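Local coordinates for uncharacterized protein (Legionella pneumophila subsp. pneumophila, PDB 4HFV) that is of unknown molecular function but is a putative effector of the Dot/Icm type IV secretion system, and so probably acts inside the host cell, at residues I60-N65 and K151-I156; M2-V7 and A124-A129; E10-S15 and I108-N113. One frame throughout, in Å; residues are numbered along the deposited sequence. Where two conformers were deposited one is given.

In the fold
All three contacts belong to one all-helical chain. Contacts 2 and 3 are close neighbours, with centres about 14 Å apart. The F4 ring of contact 2 reaches contact 3, where its CE1 lies 3.5 Å from L112 CD2. V7 CG2 also packs 3.4 Å from S109 O. Contact 1 is farther off, its centre about 20 Å from that of contact 3. A salt bridge still joins the two: D64 OD2 on helix 49-64 meets K13 NZ on helix 9-27. Contacts 1 and 2 do not touch. Contact 2 is near a ligand site: the M126 side chain is about 10 Å from that of R176, a residue seen to bind succinate, though none is bound to this chain.

Contact 1 (I60-N65 and K151-I156); sequences IELLDN and KQPFAI
L62 sends one methyl group, CD1, to both P153 and F154. The tight part is at the ring of F154. L62 CD1 lies 3.4 Å from F154 CE1 and approaches the ring obliquely. F154 CZ is a little farther from the same methyl. P153 packs more loosely, its CB 4.0 Å and its CG 4.1 Å from L62 CD1. The one methyl thus meets two groups at once, the CB-CG part of the proline ring and the CE1-CZ part of the phenyl ring. No hydrogen bond crosses the contact, so it is purely apolar. It is also small, burying 109 Å² over both sides.

A type I beta turn from Q152 to A155 carries P153 and F154 at its two central positions. The turn is closed by A155 N to Q152 O at 3.1 Å. F154 has CG anti to its carbonyl carbon (chi1 -71°), and this swings the ring over to L62 although its CB does not point there. F154 is buried, whereas L62 and P153 remain partly open to solvent.

The contact joins the last turn of helix 49-64 to the loop that leads from helix 120-136 to helix 161-188. F133 of helix 120-136 touches both L62 and F154, and L134 adds to the packing on F154. H137, just past that helix, also touches L62, P153 and F154.

Contact 2 (M2-V7 and A124-A129); sequences MSFELV and ADMYSA
The backbone N of F4 is hydrogen-bonded to OD2 of D122, and the ring of F4 meets M126 on the same helix, 120-136. The bonds of E5 N to N116 OD1 and of V7 N to N78 OD1 likewise tether the extended N-terminal segment, which has no regular secondary structure, to side chains of the fold.

M126 is modelled as selenomethionine, with SE in the place of the methionine sulfur. Its SE lies 4.0 Å from F4 CD2 and 5.0 Å from the centroid of the ring. The approach is oblique, 58° off the ring normal. The two side chains cross at about a right angle. This is a Met-aromatic contact. F4 holds CG anti to its backbone N (chi1 -180°), which extends the ring from the extended N-terminal segment toward the helix. The M126 chain bends at its last torsion (chi3 65°), so the terminal methyl turns off the line of the side chain. That methyl, CE, makes a loose contact with L6 CD2 at 4.5 Å.

N78 of helix 70-90 touches both F4 and L6, while D125 OD1, one residue before M126, forms a salt bridge with R145 of the second subunit.

No hydrogen bond joins the two segments directly. The contact is apolar, with the Met-aromatic approach its main feature. The natural methionine sulfur probably sits in much the same place. The polar bonds to the backbone of 2-7 probably set the position of that segment.

Contact 3 (E10-S15 and I108-N113); sequences EKLKGS and ISLDLN
S15 and S109 bring their backbones together, with CA atoms 5.9 Å apart. Segment 10-15 is fully helical and lies within helix 9-27. Segment 108-113 carries the end of helix 101-109, which finishes in a Schellman motif. D111 is the first residue to leave helical angles and has a positive phi of 59°. Its N still bonds back to I108 O at 3.0 Å. The chain then runs on as a loop through L112 and N113.

The two serines meet side chain to side chain. S15 OG and S109 OG are hydrogen-bonded at 2.8 Å. S109 OG has a second partner, S105 O, one turn back in its own helix. S15 OG stands between its backbone N and carbonyl carbon (chi1 67°). From there it is also near L12 O, at the length of a weak bond.

L12 packs beside this polar pair. Its CD1 lies 3.7 Å from S109 CB, and its other methyl, CD2, is 4.3 Å from L110 CD2. L110 reaches L12 with its tip, although its CB points away from helix 9-27. L77 and N78 of helix 70-90 cover L12, and N78 also touches L110. The contact thus links the first helix to the end of helix 101-109 next to helix 70-90.

One water bridges the segments. It is hydrogen-bonded to S15 OG at 2.6 Å and donates to S109 O at 2.9 Å.

Contact 1 (I60-N65 and K151-I156)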
loop_
_atom_site.group_PDB
_atom_site.type_symbol
_atom_site.label_atom_id
_atom_site.label_comp_id
_atom_site.label_asym_id
_atom_site.label_seq_id
_atom_site.Cartn_x
_atom_site.Cartn_y
_atom_site.Cartn_z
ATOM N N ILE A 60 16.557 -16.084 7.875
ATOM C CA ILE A 60 16.365 -17.212 8.760
ATOM C C ILE A 60 16.852 -16.968 10.192
ATOM O O ILE A 60 16.157 -17.291 11.154
ATOM C CB ILE A 60 17.069 -18.451 8.181
ATOM C CG1 ILE A 60 16.252 -19.034 7.015
ATOM C CG2 ILE A 60 17.256 -19.453 9.244
ATOM C CD1 ILE A 60 17.097 -19.969 6.070
ATOM N N GLU A 61 18.049 -16.399 10.342
ATOM C CA GLU A 61 18.585 -16.032 11.672
ATOM C C GLU A 61 17.621 -15.071 12.422
ATOM O O GLU A 61 17.391 -15.175 13.642
ATOM C CB GLU A 61 19.954 -15.354 11.472
ATOM C CG GLU A 61 20.718 -14.954 12.758
ATOM C CD GLU A 61 21.881 -13.970 12.486
ATOM O OE1 GLU A 61 22.290 -13.810 11.320
ATOM O OE2 GLU A 61 22.389 -13.337 13.436
ATOM N N LEU A 62 17.066 -14.112 11.706
ATOM C CA LEU A 62 16.245 -13.089 12.366
ATOM C C LEU A 62 14.898 -13.695 12.780
ATOM O O LEU A 62 14.407 -13.478 13.895
ATOM C CB LEU A 62 16.062 -11.853 11.467
ATOM C CG LEU A 62 17.319 -10.976 11.228
ATOM C CD1 LEU A 62 17.090 -9.945 10.108
ATOM C CD2 LEU A 62 17.776 -10.301 12.499
ATOM N N LEU A 63 14.301 -14.469 11.889
ATOM C CA LEU A 63 13.060 -15.157 12.242
ATOM C C LEU A 63 13.266 -16.106 13.421
ATOM O O LEU A 63 12.434 -16.156 14.328
ATOM C CB LEU A 63 12.486 -15.877 11.016
ATOM C CG LEU A 63 12.028 -14.932 9.905
ATOM C CD1 LEU A 63 11.760 -15.624 8.630
ATOM C CD2 LEU A 63 10.753 -14.110 10.334
ATOM N N ASP A 64 14.384 -16.840 13.413
ATOM C CA ASP A 64 14.717 -17.748 14.502
ATOM C C ASP A 64 14.765 -16.992 15.833
ATOM O O ASP A 64 14.315 -17.497 16.835
ATOM C CB ASP A 64 16.075 -18.400 14.281
ATOM C CG ASP A 64 16.042 -19.530 13.247
ATOM O OD1 ASP A 64 14.963 -19.831 12.701
ATOM O OD2 ASP A 64 17.124 -20.128 12.982
ATOM N N ASN A 65 15.300 -15.773 15.814
ATOM C CA ASN A 65 15.394 -14.924 17.011
ATOM C C ASN A 65 14.121 -14.130 17.285
ATOM O O ASN A 65 14.071 -13.342 18.242
ATOM C CB ASN A 65 16.500 -13.888 16.852
ATOM C CG ASN A 65 17.886 -14.484 16.754
ATOM O OD1 ASN A 65 18.125 -15.637 17.103
ATOM N ND2 ASN A 65 18.829 -13.666 16.289
ATOM N N LYS A 151 22.067 -0.507 13.706
ATOM C CA LYS A 151 22.520 -1.806 13.238
ATOM C C LYS A 151 21.661 -2.251 12.062
ATOM O O LYS A 151 20.455 -2.358 12.194
ATOM C CB LYS A 151 22.473 -2.831 14.372
ATOM C CG LYS A 151 23.628 -2.670 15.348
ATOM C CD LYS A 151 23.570 -3.642 16.517
ATOM C CE LYS A 151 24.678 -3.335 17.532
ATOM N NZ LYS A 151 26.033 -3.580 16.964
ATOM N N GLN A 152 22.300 -2.502 10.921
ATOM C CA GLN A 152 21.604 -2.886 9.699
ATOM C C GLN A 152 21.926 -4.348 9.341
ATOM O O GLN A 152 22.897 -4.617 8.645
ATOM C CB GLN A 152 22.031 -1.958 8.560
ATOM C CG GLN A 152 21.546 -0.535 8.701
ATOM C CD GLN A 152 20.076 -0.397 8.402
ATOM O OE1 GLN A 152 19.587 -0.900 7.395
ATOM N NE2 GLN A 152 19.364 0.316 9.259
ATOM N N PRO A 153 21.103 -5.298 9.811
ATOM C CA PRO A 153 21.427 -6.702 9.509
ATOM C C PRO A 153 21.458 -6.987 7.989
ATOM O O PRO A 153 22.089 -7.953 7.540
ATOM C CB PRO A 153 20.282 -7.464 10.182
ATOM C CG PRO A 153 19.142 -6.410 10.381
ATOM C CD PRO A 153 19.869 -5.150 10.618
ATOM N N PHE A 154 20.758 -6.172 7.199
ATOM C CA PHE A 154 20.695 -6.394 5.760
ATOM C C PHE A 154 21.656 -5.540 4.940
ATOM O O PHE A 154 21.523 -5.478 3.718
ATOM C CB PHE A 154 19.258 -6.273 5.235
ATOM C CG PHE A 154 18.380 -7.403 5.649
ATOM C CD1 PHE A 154 17.525 -7.276 6.728
ATOM C CD2 PHE A 154 18.474 -8.643 5.000
ATOM C CE1 PHE A 154 16.739 -8.327 7.152
ATOM C CE2 PHE A 154 17.686 -9.710 5.412
ATOM C CZ PHE A 154 16.814 -9.562 6.487
ATOM N N ALA A 155 22.622 -4.902 5.599
ATOM C CA ALA A 155 23.707 -4.222 4.898
ATOM C C ALA A 155 24.714 -5.286 4.413
ATOM O O ALA A 155 25.740 -5.528 5.006
ATOM C CB ALA A 155 24.383 -3.177 5.812
ATOM N N ILE A 156 24.367 -5.904 3.303
ATOM C CA ILE A 156 25.044 -7.059 2.776
ATOM C C ILE A 156 25.591 -6.601 1.436
ATOM O O ILE A 156 24.896 -5.872 0.668
ATOM C CB ILE A 156 24.019 -8.190 2.590
ATOM C CG1 ILE A 156 23.546 -8.726 3.946
ATOM C CG2 ILE A 156 24.580 -9.334 1.668
ATOM C CD1 ILE A 156 22.185 -9.582 3.850
#

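Contact 2 (M2-V7 and A124-A129)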
loop_
_atom_site.group_PDB
_atom_site.type_symbol
_atom_site.label_atom_id
_atom_site.label_comp_id
_atom_site.label_asym_id
_atom_site.label_seq_id
_atom_site.Cartn_x
_atom_site.Cartn_y
_atom_site.Cartn_z
HETATM N N MSE A 2 -6.911 -22.152 -7.927
HETATM C CA MSE A 2 -5.431 -22.270 -7.724
HETATM C C MSE A 2 -4.976 -21.411 -6.536
HETATM O O MSE A 2 -5.109 -20.188 -6.575
HETATM C CB MSE A 2 -4.683 -21.826 -8.990
HETATM C CG MSE A 2 -3.163 -22.067 -8.952
HETATM SE SE MSE A 2 -2.149 -21.156 -10.378
HETATM C CE MSE A 2 -2.236 -19.319 -9.718
ATOM N N SER A 3 -4.420 -22.056 -5.506
ATOM C CA SER A 3 -4.006 -21.388 -4.277
ATOM C C SER A 3 -2.707 -22.003 -3.763
ATOM O O SER A 3 -2.378 -23.138 -4.101
ATOM C CB SER A 3 -5.078 -21.553 -3.206
ATOM O OG SER A 3 -5.006 -20.492 -2.276
ATOM N N PHE A 4 -1.992 -21.280 -2.910
ATOM C CA PHE A 4 -0.718 -21.767 -2.408
ATOM C C PHE A 4 -0.778 -22.036 -0.909
ATOM O O PHE A 4 -1.133 -21.162 -0.118
ATOM C CB PHE A 4 0.376 -20.744 -2.683
ATOM C CG PHE A 4 1.734 -21.160 -2.199
ATOM C CD1 PHE A 4 2.398 -22.246 -2.795
ATOM C CD2 PHE A 4 2.361 -20.473 -1.182
ATOM C CE1 PHE A 4 3.654 -22.634 -2.365
ATOM C CE2 PHE A 4 3.609 -20.837 -0.751
ATOM C CZ PHE A 4 4.268 -21.939 -1.333
ATOM N N GLU A 5 -0.400 -23.247 -0.516
ATOM C CA GLU A 5 -0.248 -23.538 0.886
ATOM C C GLU A 5 1.191 -23.203 1.343
ATOM O O GLU A 5 2.198 -23.690 0.755
ATOM C CB GLU A 5 -0.601 -25.005 1.154
ATOM C CG GLU A 5 -0.995 -25.275 2.603
ATOM C CD GLU A 5 -1.161 -26.766 2.892
ATOM O OE1 GLU A 5 -2.318 -27.214 3.028
ATOM O OE2 GLU A 5 -0.137 -27.481 2.979
ATOM N N LEU A 6 1.323 -22.381 2.383
ATOM C CA LEU A 6 2.664 -22.079 2.872
ATOM C C LEU A 6 3.381 -23.346 3.366
ATOM O O LEU A 6 2.795 -24.163 4.064
ATOM C CB LEU A 6 2.641 -21.050 4.005
ATOM C CG LEU A 6 2.140 -19.656 3.660
ATOM C CD1 LEU A 6 2.006 -18.850 4.943
ATOM C CD2 LEU A 6 3.084 -18.972 2.691
ATOM N N VAL A 7 4.651 -23.500 3.010
ATOM C CA VAL A 7 5.433 -24.597 3.570
ATOM C C VAL A 7 5.754 -24.271 5.031
ATOM O O VAL A 7 6.218 -23.178 5.308
ATOM C CB VAL A 7 6.782 -24.793 2.826
ATOM C CG1 VAL A 7 7.557 -25.991 3.432
ATOM C CG2 VAL A 7 6.555 -25.011 1.333
ATOM N N ALA A 124 0.136 -11.047 -2.898
ATOM C CA ALA A 124 -0.027 -9.779 -2.201
ATOM C C ALA A 124 0.246 -9.980 -0.703
ATOM O O ALA A 124 0.985 -9.221 -0.108
ATOM C CB ALA A 124 -1.405 -9.168 -2.422
ATOM N N ASP A 125 -0.358 -10.995 -0.103
ATOM C CA ASP A 125 -0.132 -11.263 1.332
ATOM C C ASP A 125 1.354 -11.593 1.618
ATOM O O ASP A 125 1.951 -11.083 2.586
ATOM C CB ASP A 125 -1.044 -12.402 1.803
ATOM C CG ASP A 125 -2.528 -12.059 1.692
ATOM O OD1 ASP A 125 -2.886 -10.859 1.619
ATOM O OD2 ASP A 125 -3.342 -12.998 1.665
HETATM N N MSE A 126 1.956 -12.452 0.787
HETATM C CA MSE A 126 3.348 -12.812 0.979
HETATM C C MSE A 126 4.299 -11.635 0.863
HETATM O O MSE A 126 5.136 -11.410 1.768
HETATM C CB MSE A 126 3.750 -13.944 0.007
HETATM C CG MSE A 126 2.909 -15.202 0.256
HETATM SE SE MSE A 126 3.014 -16.534 -1.186
HETATM C CE MSE A 126 4.817 -16.764 -0.764
ATOM N N TYR A 127 4.228 -10.909 -0.251
ATOM C CA TYR A 127 5.169 -9.823 -0.460
ATOM C C TYR A 127 4.944 -8.689 0.546
ATOM O O TYR A 127 5.895 -7.999 0.935
ATOM C CB TYR A 127 5.074 -9.226 -1.859
ATOM C CG TYR A 127 5.533 -10.141 -2.980
ATOM C CD1 TYR A 127 6.530 -11.083 -2.786
ATOM C CD2 TYR A 127 4.965 -10.034 -4.250
ATOM C CE1 TYR A 127 6.935 -11.906 -3.819
ATOM C CE2 TYR A 127 5.365 -10.837 -5.286
ATOM C CZ TYR A 127 6.360 -11.772 -5.062
ATOM O OH TYR A 127 6.777 -12.576 -6.100
ATOM N N SER A 128 3.706 -8.482 0.950
ATOM C CA SER A 128 3.444 -7.483 1.965
ATOM C C SER A 128 4.140 -7.876 3.278
ATOM O O SER A 128 4.810 -7.051 3.926
ATOM C CB SER A 128 1.931 -7.284 2.132
ATOM O OG SER A 128 1.648 -6.333 3.122
ATOM N N ALA A 129 4.008 -9.150 3.662
ATOM C CA ALA A 129 4.602 -9.624 4.908
ATOM C C ALA A 129 6.116 -9.510 4.817
ATOM O O ALA A 129 6.766 -9.101 5.779
ATOM C CB ALA A 129 4.168 -11.088 5.248
#

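Contact 3 (E10-S15 and I108-N113)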
loop_
_atom_site.group_PDB
_atom_site.type_symbol
_atom_site.label_atom_id
_atom_site.label_comp_id
_atom_site.label_asym_id
_atom_site.label_seq_id
_atom_site.Cartn_x
_atom_site.Cartn_y
_atom_site.Cartn_z
ATOM N N GLU A 10 10.013 -24.589 9.722
ATOM C CA GLU A 10 11.222 -25.391 10.021
ATOM C C GLU A 10 11.661 -26.210 8.816
ATOM O O GLU A 10 12.859 -26.299 8.505
ATOM C CB GLU A 10 11.022 -26.282 11.216
ATOM C CG GLU A 10 10.892 -25.514 12.545
ATOM C CD GLU A 10 12.132 -24.669 12.882
ATOM O OE1 GLU A 10 13.258 -25.125 12.600
ATOM O OE2 GLU A 10 11.978 -23.550 13.443
ATOM N N LYS A 11 10.683 -26.818 8.154
ATOM C CA LYS A 11 10.930 -27.638 6.992
ATOM C C LYS A 11 11.562 -26.805 5.882
ATOM O O LYS A 11 12.590 -27.207 5.293
ATOM C CB LYS A 11 9.635 -28.261 6.507
ATOM C CG LYS A 11 9.838 -29.280 5.412
ATOM C CD LYS A 11 8.773 -29.156 4.378
ATOM C CE LYS A 11 8.132 -30.486 4.083
ATOM N NZ LYS A 11 8.726 -31.154 2.882
ATOM N N LEU A 12 11.010 -25.621 5.625
ATOM C CA LEU A 12 11.521 -24.763 4.561
ATOM C C LEU A 12 12.930 -24.282 4.868
ATOM O O LEU A 12 13.795 -24.245 3.987
ATOM C CB LEU A 12 10.565 -23.553 4.329
ATOM C CG LEU A 12 10.981 -22.625 3.190
ATOM C CD1 LEU A 12 11.204 -23.338 1.863
ATOM C CD2 LEU A 12 9.946 -21.495 3.012
ATOM N N LYS A 13 13.149 -23.870 6.112
ATOM C CA LYS A 13 14.462 -23.486 6.589
ATOM C C LYS A 13 15.443 -24.608 6.299
ATOM O O LYS A 13 16.529 -24.385 5.789
ATOM C CB LYS A 13 14.405 -23.260 8.098
ATOM C CG LYS A 13 15.731 -23.109 8.737
ATOM C CD LYS A 13 15.674 -23.000 10.261
ATOM C CE LYS A 13 17.118 -22.884 10.821
ATOM N NZ LYS A 13 17.211 -22.527 12.285
ATOM N N GLY A 14 15.046 -25.823 6.654
ATOM C CA GLY A 14 15.886 -26.983 6.422
ATOM C C GLY A 14 16.208 -27.206 4.953
ATOM O O GLY A 14 17.362 -27.457 4.589
ATOM N N SER A 15 15.224 -27.095 4.071
ATOM C CA SER A 15 15.526 -27.446 2.692
ATOM C C SER A 15 16.292 -26.317 2.037
ATOM O O SER A 15 17.122 -26.566 1.176
ATOM C CB SER A 15 14.262 -27.831 1.893
ATOM O OG SER A 15 13.444 -26.728 1.741
ATOM N N ILE A 108 11.233 -26.781 -5.695
ATOM C CA ILE A 108 11.060 -27.967 -4.855
ATOM C C ILE A 108 10.800 -27.617 -3.383
ATOM O O ILE A 108 9.901 -28.164 -2.786
ATOM C CB ILE A 108 12.296 -28.928 -4.903
ATOM C CG1 ILE A 108 12.594 -29.436 -6.332
ATOM C CG2 ILE A 108 12.084 -30.099 -3.979
ATOM C CD1 ILE A 108 11.482 -30.163 -6.942
ATOM N N SER A 109 11.577 -26.706 -2.814
ATOM C CA SER A 109 11.443 -26.358 -1.401
ATOM C C SER A 109 10.050 -25.811 -1.122
ATOM O O SER A 109 9.458 -26.060 -0.075
ATOM C CB SER A 109 12.485 -25.319 -0.989
ATOM O OG SER A 109 13.789 -25.881 -0.925
ATOM N N LEU A 110 9.538 -25.066 -2.079
ATOM C CA LEU A 110 8.234 -24.431 -1.959
ATOM C C LEU A 110 7.060 -25.397 -2.316
ATOM O O LEU A 110 5.912 -25.079 -2.116
ATOM C CB LEU A 110 8.221 -23.187 -2.820
ATOM C CG LEU A 110 9.047 -21.991 -2.313
ATOM C CD1 LEU A 110 9.177 -20.872 -3.344
ATOM C CD2 LEU A 110 8.428 -21.461 -0.996
ATOM N N ASP A 111 7.385 -26.552 -2.875
ATOM C CA ASP A 111 6.397 -27.549 -3.304
ATOM C C ASP A 111 5.440 -26.976 -4.343
ATOM O O ASP A 111 4.252 -27.326 -4.385
ATOM C CB ASP A 111 5.634 -28.180 -2.129
ATOM C CG ASP A 111 4.913 -29.491 -2.529
ATOM O OD1 ASP A 111 5.463 -30.267 -3.354
ATOM O OD2 ASP A 111 3.786 -29.715 -2.057
ATOM N N LEU A 112 5.994 -26.169 -5.240
ATOM C CA LEU A 112 5.211 -25.551 -6.276
ATOM C C LEU A 112 4.872 -26.523 -7.392
ATOM O O LEU A 112 5.708 -27.312 -7.848
ATOM C CB LEU A 112 5.945 -24.330 -6.849
ATOM C CG LEU A 112 6.075 -23.121 -5.926
ATOM C CD1 LEU A 112 7.095 -22.174 -6.530
ATOM C CD2 LEU A 112 4.731 -22.422 -5.734
ATOM N N ASN A 113 3.618 -26.455 -7.823
ATOM C CA ASN A 113 3.098 -27.319 -8.890
ATOM C C ASN A 113 1.844 -26.680 -9.489
ATOM O O ASN A 113 1.360 -25.635 -9.003
ATOM C CB ASN A 113 2.808 -28.740 -8.376
ATOM C CG ASN A 113 1.755 -28.769 -7.264
ATOM O OD1 ASN A 113 0.593 -28.414 -7.479
ATOM N ND2 ASN A 113 2.158 -29.199 -6.071
HETATM O O HOH W 1 10.949 -27.205 2.096
#